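Local atomic coordinates of bottromycin amidohydrolase (Streptomyces purpureus, PDB entry 6I5S), a protein that probably hydrolyses a thiazoline-containing intermediate at a dinuclear zinc centre and serves as gatekeeper of bottromycin biosynthesis. Residues Ala127-His130 against His134-Leu137; Val129-Ala132 against Pro138-Trp141; Met389-His392 against Gly398-Asp401. All blocks are in the same frame, centred on the assembly; numbering follows the deposited sequence.

Interaction 1: Ala127-His130 against His134-Leu137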
ATOM      1  N   ALA A 127     -11.354  -6.024   9.428  1.00 25.07           N
ATOM      2  CA  ALA A 127     -11.859  -4.687   9.756  1.00 25.84           C
ATOM      3  C   ALA A 127     -12.710  -4.737  11.029  1.00 25.69           C
ATOM      4  O   ALA A 127     -12.688  -3.799  11.829  1.00 26.30           O
ATOM      5  CB  ALA A 127     -12.691  -4.096   8.608  1.00 26.24           C
ATOM      6  N   GLY A 128     -13.453  -5.836  11.231  1.00 25.61           N
ATOM      7  CA  GLY A 128     -14.266  -5.955  12.458  1.00 27.39           C
ATOM      8  C   GLY A 128     -13.367  -6.087  13.676  1.00 27.41           C
ATOM      9  O   GLY A 128     -13.639  -5.515  14.740  1.00 27.96           O
ATOM     10  N   VAL A 129     -12.276  -6.842  13.535  1.00 26.31           N
ATOM     11  CA  VAL A 129     -11.317  -6.986  14.637  1.00 22.70           C
ATOM     12  C   VAL A 129     -10.730  -5.626  14.979  1.00 24.48           C
ATOM     13  O   VAL A 129     -10.489  -5.310  16.151  1.00 27.22           O
ATOM     14  CB  VAL A 129     -10.234  -7.999  14.247  1.00 25.03           C
ATOM     15  CG1 VAL A 129      -9.037  -7.974  15.224  1.00 27.72           C
ATOM     16  CG2 VAL A 129     -10.840  -9.364  14.150  1.00 28.43           C
ATOM     17  N   HIS A 130     -10.436  -4.825  13.956  1.00 25.90           N
ATOM     18  CA  HIS A 130      -9.958  -3.460  14.179  1.00 26.47           C
ATOM     19  C   HIS A 130     -10.986  -2.603  14.914  1.00 28.07           C
ATOM     20  O   HIS A 130     -10.688  -1.945  15.931  1.00 27.12           O
ATOM     21  CB  HIS A 130      -9.609  -2.846  12.817  1.00 22.82           C
ATOM     22  CG  HIS A 130      -8.848  -1.565  12.921  1.00 27.04           C
ATOM     23  ND1 HIS A 130      -9.426  -0.392  13.357  1.00 28.83           N
ATOM     24  CD2 HIS A 130      -7.561  -1.269  12.631  1.00 25.99           C
ATOM     25  CE1 HIS A 130      -8.519   0.571  13.324  1.00 27.04           C
ATOM     26  NE2 HIS A 130      -7.386   0.060  12.899  1.00 25.81           N
ATOM     27  N   HIS A 134      -9.739  -5.881  19.165  1.00 27.99           N
ATOM     28  CA  HIS A 134      -9.316  -7.196  19.651  1.00 30.83           C
ATOM     29  C   HIS A 134      -7.892  -7.575  19.278  1.00 28.48           C
ATOM     30  O   HIS A 134      -7.350  -8.521  19.865  1.00 31.25           O
ATOM     31  CB  HIS A 134     -10.247  -8.281  19.128  1.00 29.40           C
ATOM     32  CG  HIS A 134     -11.599  -8.247  19.748  1.00 31.58           C
ATOM     33  ND1 HIS A 134     -11.837  -7.747  21.017  1.00 36.13           N
ATOM     34  CD2 HIS A 134     -12.802  -8.636  19.264  1.00 27.01           C
ATOM     35  CE1 HIS A 134     -13.135  -7.859  21.297  1.00 30.60           C
ATOM     36  NE2 HIS A 134     -13.737  -8.404  20.254  1.00 36.34           N
ATOM     37  N   ALA A 135      -7.288  -6.870  18.314  1.00 28.22           N
ATOM     38  CA  ALA A 135      -5.893  -7.046  17.950  1.00 30.24           C
ATOM     39  C   ALA A 135      -5.423  -5.740  17.340  1.00 26.63           C
ATOM     40  O   ALA A 135      -6.210  -5.000  16.740  1.00 28.54           O
ATOM     41  CB  ALA A 135      -5.719  -8.174  16.930  1.00 26.72           C
ATOM     42  N   VAL A 136      -4.128  -5.475  17.463  1.00 25.93           N
ATOM     43  CA  VAL A 136      -3.529  -4.304  16.848  1.00 25.20           C
ATOM     44  C   VAL A 136      -3.256  -4.636  15.392  1.00 28.40           C
ATOM     45  O   VAL A 136      -2.476  -5.554  15.100  1.00 29.44           O
ATOM     46  CB  VAL A 136      -2.235  -3.925  17.575  1.00 25.83           C
ATOM     47  CG1 VAL A 136      -1.567  -2.764  16.907  1.00 32.20           C
ATOM     48  CG2 VAL A 136      -2.574  -3.498  18.978  1.00 28.22           C
ATOM     49  N   LEU A 137      -3.901  -3.915  14.479  1.00 25.90           N
ATOM     50  CA  LEU A 137      -3.637  -4.186  13.068  1.00 26.91           C
ATOM     51  C   LEU A 137      -3.960  -2.937  12.243  1.00 22.37           C
ATOM     52  O   LEU A 137      -4.635  -2.015  12.720  1.00 25.02           O
ATOM     53  CB  LEU A 137      -4.419  -5.421  12.594  1.00 40.03           C
ATOM     54  CG  LEU A 137      -5.829  -5.608  13.079  1.00 46.19           C
ATOM     55  CD1 LEU A 137      -6.598  -4.362  12.921  1.00 97.99           C
ATOM     56  CD2 LEU A 137      -6.465  -6.745  12.319  1.00 45.99           C
TER
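H130 holds its ring opposite the backbone N (chi1 -168°), and L137 sets CG between its own N and carbonyl carbon (chi1 40°). These two turns bring the imidazole and the leucine branch together. CD1 of L137 lies against the base of the histidine. It is 3.4 Å from CB of H130 and 3.3 Å from CD2 of H130. O of L137 lies at the ring edge of H130, 3.0 Å from CD2 and near the ring plane. NE2 of H130 is also close to this O, but at a poor angle for a bond. V129 serves the other half of the contact. Its CG1 is 3.7 Å from CB of A135 and 4.1 Å from CD2 of L137, so one methyl bridges two residues of the returning chain. CG1 of V129 also comes close to N of A135, a buried atom with no partner in the model. One hydrogen bond ties the backbones, from N of H134 to O of V129 at 3.2 Å, in the carbonyl plane. An alanine in place of H130 would probably leave CD1 of L137 without the ring it packs on and open a gap between helix and loop. The contact lays the loop that leads to strand 139-142 against the end of helix 121-132. In that loop V136 makes a backbone hydrogen bond with L28, and A135 packs on helix 23-31.

Interaction 2: Val129-Ala132 against Pro138-Trp141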
ATOM      1  N   VAL A 129     -12.276  -6.842  13.535  1.00 26.31           N
ATOM      2  CA  VAL A 129     -11.317  -6.986  14.637  1.00 22.70           C
ATOM      3  C   VAL A 129     -10.730  -5.626  14.979  1.00 24.48           C
ATOM      4  O   VAL A 129     -10.489  -5.310  16.151  1.00 27.22           O
ATOM      5  CB  VAL A 129     -10.234  -7.999  14.247  1.00 25.03           C
ATOM      6  CG1 VAL A 129      -9.037  -7.974  15.224  1.00 27.72           C
ATOM      7  CG2 VAL A 129     -10.840  -9.364  14.150  1.00 28.43           C
ATOM      8  N   HIS A 130     -10.436  -4.825  13.956  1.00 25.90           N
ATOM      9  CA  HIS A 130      -9.958  -3.460  14.179  1.00 26.47           C
ATOM     10  C   HIS A 130     -10.986  -2.603  14.914  1.00 28.07           C
ATOM     11  O   HIS A 130     -10.688  -1.945  15.931  1.00 27.12           O
ATOM     12  CB  HIS A 130      -9.609  -2.846  12.817  1.00 22.82           C
ATOM     13  CG  HIS A 130      -8.848  -1.565  12.921  1.00 27.04           C
ATOM     14  ND1 HIS A 130      -9.426  -0.392  13.357  1.00 28.83           N
ATOM     15  CD2 HIS A 130      -7.561  -1.269  12.631  1.00 25.99           C
ATOM     16  CE1 HIS A 130      -8.519   0.571  13.324  1.00 27.04           C
ATOM     17  NE2 HIS A 130      -7.386   0.060  12.899  1.00 25.81           N
ATOM     18  N   ARG A 131     -12.224  -2.610  14.432  1.00 26.66           N
ATOM     19  CA  ARG A 131     -13.292  -1.866  15.114  1.00 25.45           C
ATOM     20  C   ARG A 131     -13.474  -2.328  16.553  1.00 27.60           C
ATOM     21  O   ARG A 131     -13.781  -1.518  17.436  1.00 28.05           O
ATOM     22  CB  ARG A 131     -14.634  -2.017  14.345  1.00 26.98           C
ATOM     23  CG  ARG A 131     -14.626  -1.340  12.971  1.00 32.12           C
ATOM     24  CD  ARG A 131     -15.952  -1.540  12.212  1.00 40.87           C
ATOM     25  NE  ARG A 131     -16.019  -0.774  10.960  1.00 61.27           N
ATOM     26  CZ  ARG A 131     -16.116  -1.285   9.733  1.00 56.89           C
ATOM     27  NH1 ARG A 131     -16.172  -2.589   9.514  1.00 31.11           N
ATOM     28  NH2 ARG A 131     -16.151  -0.470   8.686  1.00 44.81           N
ATOM     29  N   ALA A 132     -13.371  -3.643  16.793  1.00 27.92           N
ATOM     30  CA  ALA A 132     -13.598  -4.235  18.117  1.00 27.89           C
ATOM     31  C   ALA A 132     -12.410  -4.014  19.049  1.00 28.01           C
ATOM     32  O   ALA A 132     -12.527  -4.238  20.256  1.00 30.53           O
ATOM     33  CB  ALA A 132     -13.852  -5.726  17.939  1.00 30.54           C
ATOM     34  N   PRO A 138      -3.432  -2.847  11.028  1.00 22.16           N
ATOM     35  CA  PRO A 138      -3.773  -1.726  10.154  1.00 21.40           C
ATOM     36  C   PRO A 138      -5.228  -1.842   9.721  1.00 22.92           C
ATOM     37  O   PRO A 138      -5.767  -2.953   9.594  1.00 28.88           O
ATOM     38  CB  PRO A 138      -2.843  -1.900   8.948  1.00 26.80           C
ATOM     39  CG  PRO A 138      -1.929  -3.034   9.276  1.00 30.68           C
ATOM     40  CD  PRO A 138      -2.576  -3.839  10.387  1.00 27.00           C
ATOM     41  N   ARG A 139      -5.817  -0.684   9.419  1.00 24.78           N
ATOM     42  CA  ARG A 139      -7.218  -0.658   8.996  1.00 27.76           C
ATOM     43  C   ARG A 139      -7.310  -0.926   7.494  1.00 31.91           C
ATOM     44  O   ARG A 139      -6.659  -0.222   6.716  1.00 27.48           O
ATOM     45  CB  ARG A 139      -7.793   0.714   9.321  1.00 25.65           C
ATOM     46  CG  ARG A 139      -9.299   0.921   8.997  1.00 33.06           C
ATOM     47  CD  ARG A 139     -10.196   0.100   9.961  1.00 64.40           C
ATOM     48  NE  ARG A 139     -11.600   0.486   9.827  1.00 81.85           N
ATOM     49  CZ  ARG A 139     -12.368   0.978  10.797  1.00 85.86           C
ATOM     50  NH1 ARG A 139     -11.917   1.133  12.041  1.00 83.45           N
ATOM     51  NH2 ARG A 139     -13.619   1.306  10.510  1.00 88.25           N
ATOM     52  N   PRO A 140      -8.133  -1.887   7.047  1.00 26.88           N
ATOM     53  CA  PRO A 140      -8.274  -2.140   5.607  1.00 24.70           C
ATOM     54  C   PRO A 140      -9.354  -1.318   4.937  1.00 27.59           C
ATOM     55  O   PRO A 140     -10.366  -0.918   5.536  1.00 27.29           O
ATOM     56  CB  PRO A 140      -8.629  -3.633   5.550  1.00 28.92           C
ATOM     57  CG  PRO A 140      -9.415  -3.870   6.852  1.00 37.70           C
ATOM     58  CD  PRO A 140      -8.926  -2.840   7.863  1.00 29.64           C
ATOM     59  N   TRP A 141      -9.130  -1.106   3.629  1.00 24.48           N
ATOM     60  CA  TRP A 141     -10.128  -0.595   2.698  1.00 23.36           C
ATOM     61  C   TRP A 141     -10.248  -1.691   1.643  1.00 25.65           C
ATOM     62  O   TRP A 141      -9.251  -2.082   1.039  1.00 25.91           O
ATOM     63  CB  TRP A 141      -9.706   0.752   2.110  1.00 24.56           C
ATOM     64  CG  TRP A 141     -10.606   1.447   1.169  1.00 25.05           C
ATOM     65  CD1 TRP A 141     -11.447   2.480   1.476  1.00 28.78           C
ATOM     66  CD2 TRP A 141     -10.760   1.222  -0.234  1.00 26.07           C
ATOM     67  NE1 TRP A 141     -12.097   2.918   0.369  1.00 27.81           N
ATOM     68  CE2 TRP A 141     -11.699   2.161  -0.698  1.00 24.90           C
ATOM     69  CE3 TRP A 141     -10.215   0.308  -1.139  1.00 28.04           C
ATOM     70  CZ2 TRP A 141     -12.112   2.200  -2.022  1.00 26.45           C
ATOM     71  CZ3 TRP A 141     -10.591   0.380  -2.471  1.00 25.18           C
ATOM     72  CH2 TRP A 141     -11.546   1.301  -2.891  1.00 29.23           C
TER
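NH1 of R139 comes to 3.2 Å from ND1 of H130, with the nitrogen of the ring near the guanidinium plane and at its edge. The ring and the guanidinium are steeply turned against each other. Nearer its backbone, the arginine chain crosses the imidazole. CD of R139 sits over one ring face, 3.6 Å from the ring centroid and 16° off the normal. This is a CH-pi contact, displaced toward the rim. The bend of the arginine at chi2 (70°) carries the chain over the ring, and CB of R139 remains 3.7 Å from NE2 of H130. P138 adds its carbonyl carbon, 3.8 Å from CD2 of H130.

R131 comes from the next position on the helix and reaches the guanidinium of R139 from another direction. Its extended chain puts CG over one face of that group, 3.8 Å from NH2 of R139. Further out, NE of R131 is 3.2 Å from NH2 of R139. Both are donors, so this is no bond, and the two guanidinium planes stand 74° apart. The packing of R139 on H130 joins helix 121-132 to strand 139-142 within the beta-alpha-beta unit of strand 111-116, helix 121-132 and strand 139-142. R139 bonds through its backbone to T112 and Y114 of the neighbouring strand.

R399 brings a third guanidinium close to R139. The arginines by themselves would probably disfavour a protonated H130, though D425 beside it may offset this. The exposed position of R131 would probably let solvent screen part of the arginine repulsion.

Interaction 3: Met389-His392 against Gly398-Asp401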
ATOM      1  N   MET A 389      -9.510   6.965  -0.293  1.00 26.89           N
ATOM      2  CA  MET A 389     -10.342   5.999   0.438  1.00 25.64           C
ATOM      3  C   MET A 389     -11.634   6.578   0.964  1.00 32.10           C
ATOM      4  O   MET A 389     -12.478   5.827   1.511  1.00 32.47           O
ATOM      5  CB  MET A 389      -9.543   5.434   1.604  1.00 26.90           C
ATOM      6  CG  MET A 389      -8.391   4.527   1.182  1.00 27.33           C
ATOM      7  SD  MET A 389      -7.550   3.666   2.551  1.00 30.92           S
ATOM      8  CE  MET A 389      -6.896   5.051   3.494  1.00 28.00           C
ATOM      9  N   GLY A 390     -11.832   7.884   0.845  1.00 27.88           N
ATOM     10  CA  GLY A 390     -13.071   8.454   1.300  1.00 34.58           C
ATOM     11  C   GLY A 390     -13.111   8.653   2.792  1.00 35.28           C
ATOM     12  O   GLY A 390     -14.200   8.825   3.357  1.00 35.05           O
ATOM     13  N   TRP A 391     -11.959   8.608   3.446  1.00 34.57           N
ATOM     14  CA  TRP A 391     -11.848   8.815   4.892  1.00 33.37           C
ATOM     15  C   TRP A 391     -11.571  10.291   5.104  1.00 58.04           C
ATOM     16  O   TRP A 391     -10.433  10.743   4.960  1.00 78.95           O
ATOM     17  CB  TRP A 391     -10.719   7.990   5.503  1.00 32.93           C
ATOM     18  CG  TRP A 391     -10.869   6.502   5.359  1.00 31.70           C
ATOM     19  CD1 TRP A 391     -11.906   5.841   4.784  1.00 33.84           C
ATOM     20  CD2 TRP A 391      -9.965   5.495   5.842  1.00 34.67           C
ATOM     21  NE1 TRP A 391     -11.696   4.479   4.879  1.00 34.34           N
ATOM     22  CE2 TRP A 391     -10.518   4.243   5.513  1.00 35.95           C
ATOM     23  CE3 TRP A 391      -8.775   5.535   6.529  1.00 35.03           C
ATOM     24  CZ2 TRP A 391      -9.897   3.037   5.847  1.00 34.92           C
ATOM     25  CZ3 TRP A 391      -8.127   4.331   6.855  1.00 39.54           C
ATOM     26  CH2 TRP A 391      -8.665   3.117   6.484  1.00 38.08           C
ATOM     27  N   HIS A 392     -12.595  11.049   5.477  1.00 48.57           N
ATOM     28  CA  HIS A 392     -12.495  12.504   5.459  1.00 84.30           C
ATOM     29  C   HIS A 392     -12.364  13.115   6.855  1.00 91.20           C
ATOM     30  O   HIS A 392     -12.758  14.262   7.073  1.00105.53           O
ATOM     31  CB  HIS A 392     -13.676  13.082   4.684  1.00 97.25           C
ATOM     32  CG  HIS A 392     -13.595  12.816   3.206  1.00 84.94           C
ATOM     33  ND1 HIS A 392     -14.705  12.553   2.429  1.00 73.70           N
ATOM     34  CD2 HIS A 392     -12.526  12.756   2.369  1.00 77.30           C
ATOM     35  CE1 HIS A 392     -14.324  12.351   1.179  1.00 76.22           C
ATOM     36  NE2 HIS A 392     -13.006  12.462   1.116  1.00 73.88           N
ATOM     37  N   GLY A 398      -8.932  12.853  14.298  1.00 53.25           N
ATOM     38  CA  GLY A 398      -9.731  11.649  14.399  1.00 51.91           C
ATOM     39  C   GLY A 398      -8.912  10.534  15.007  1.00 45.92           C
ATOM     40  O   GLY A 398      -8.259  10.706  16.043  1.00 39.62           O
ATOM     41  N   ARG A 399      -8.899   9.383  14.346  1.00 41.67           N
ATOM     42  CA  ARG A 399      -8.232   8.222  14.902  1.00 43.01           C
ATOM     43  C   ARG A 399      -6.745   8.510  15.054  1.00 41.85           C
ATOM     44  O   ARG A 399      -6.091   9.088  14.191  1.00 35.47           O
ATOM     45  CB  ARG A 399      -8.452   6.980  14.027  1.00 48.20           C
ATOM     46  CG  ARG A 399      -7.854   5.685  14.616  1.00 60.72           C
ATOM     47  CD  ARG A 399      -8.313   4.392  13.942  1.00 75.52           C
ATOM     48  NE  ARG A 399      -8.067   4.378  12.497  1.00 56.41           N
ATOM     49  CZ  ARG A 399      -9.007   4.274  11.564  1.00 52.42           C
ATOM     50  NH1 ARG A 399     -10.275   4.154  11.904  1.00 44.14           N
ATOM     51  NH2 ARG A 399      -8.671   4.283  10.284  1.00 57.54           N
ATOM     52  N   ALA A 400      -6.197   8.095  16.178  1.00 34.90           N
ATOM     53  CA  ALA A 400      -4.804   8.374  16.500  1.00 34.28           C
ATOM     54  C   ALA A 400      -3.942   7.304  15.849  1.00 36.45           C
ATOM     55  O   ALA A 400      -3.501   6.331  16.470  1.00 32.48           O
ATOM     56  CB  ALA A 400      -4.621   8.432  18.006  1.00 30.30           C
ATOM     57  N   ASP A 401      -3.748   7.484  14.551  1.00 28.97           N
ATOM     58  CA  ASP A 401      -2.847   6.708  13.723  1.00 27.74           C
ATOM     59  C   ASP A 401      -1.708   7.653  13.309  1.00 32.44           C
ATOM     60  O   ASP A 401      -1.882   8.493  12.420  1.00 28.95           O
ATOM     61  CB  ASP A 401      -3.556   6.197  12.470  1.00 28.72           C
ATOM     62  CG  ASP A 401      -4.684   5.211  12.732  1.00 39.08           C
ATOM     63  OD1 ASP A 401      -4.674   4.432  13.721  1.00 35.37           O
ATOM     64  OD2 ASP A 401      -5.629   5.207  11.890  1.00 36.70           O
TER
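W391 and R399 meet through one nitrogen. NH2 of R399 is 3.5 Å from CZ3 of W391, and the guanidinium presents its edge there. The two planes stand almost perpendicular, 89° apart, so the groups do not stack. CE3 and CH2 of W391 are each 4.0 Å from the same nitrogen.

The firm part lies within 398-401, where NE of R399 donates to OD2 of D401 at 2.6 Å, a salt bridge with an N-H...O angle of 157°. The oxygen is met on its syn side, by a donor tilted out of the carboxylate plane. A bend at chi3 (56°) folds the arginine chain back so that NE can face the carboxylate. This bridge does not cross the contact, but it fixes the arginine that meets W391. The other oxygen, OD1 of D401, accepts a bond from N of D425, so both carboxylate oxygens have partners. A400, between R399 and D401 in the chain, centres an inverse gamma turn, closed by a weak bond from N of D401 to O of R399. On the indole, CE of M389 sits over one face, 3.5 Å above its plane.

The loose part is the crossing itself. One arginine nitrogen nears the indole between two partly exposed side chains at the surface. Only 61 Å² is buried between the segments in all.

G390 follows helix 383-388 in a Schellman motif; its backbone angles would press a CB against the preceding carbonyl O, which calls for glycine. W391 then packs on Y386 of that helix and on A113 of strand 111-116. D401 bonds to G89 of strand 84-95, just ahead of strand 402-405.

Overall arrangement
Interactions 1 and 2 have centres about 5 Å apart and share V129 and H130 on helix 121-132. Interaction 1 ties the helix to the loop after it, and interaction 2 ties it to strand 139-142. Interaction 3 comes much later in the chain, yet its centre is only about 12 Å from that of interaction 2 and 15 Å from that of interaction 1. R139 packs on W391, and R399 on H130, so the end of a beta-alpha-beta unit meets a later loop. Strand 139-142 belongs to a mixed sheet with strands 84-95, 111-116 and 402-405; interaction 3 lies in the loop leading into 402-405. Strand 84-95 carries the zinc ligand H94.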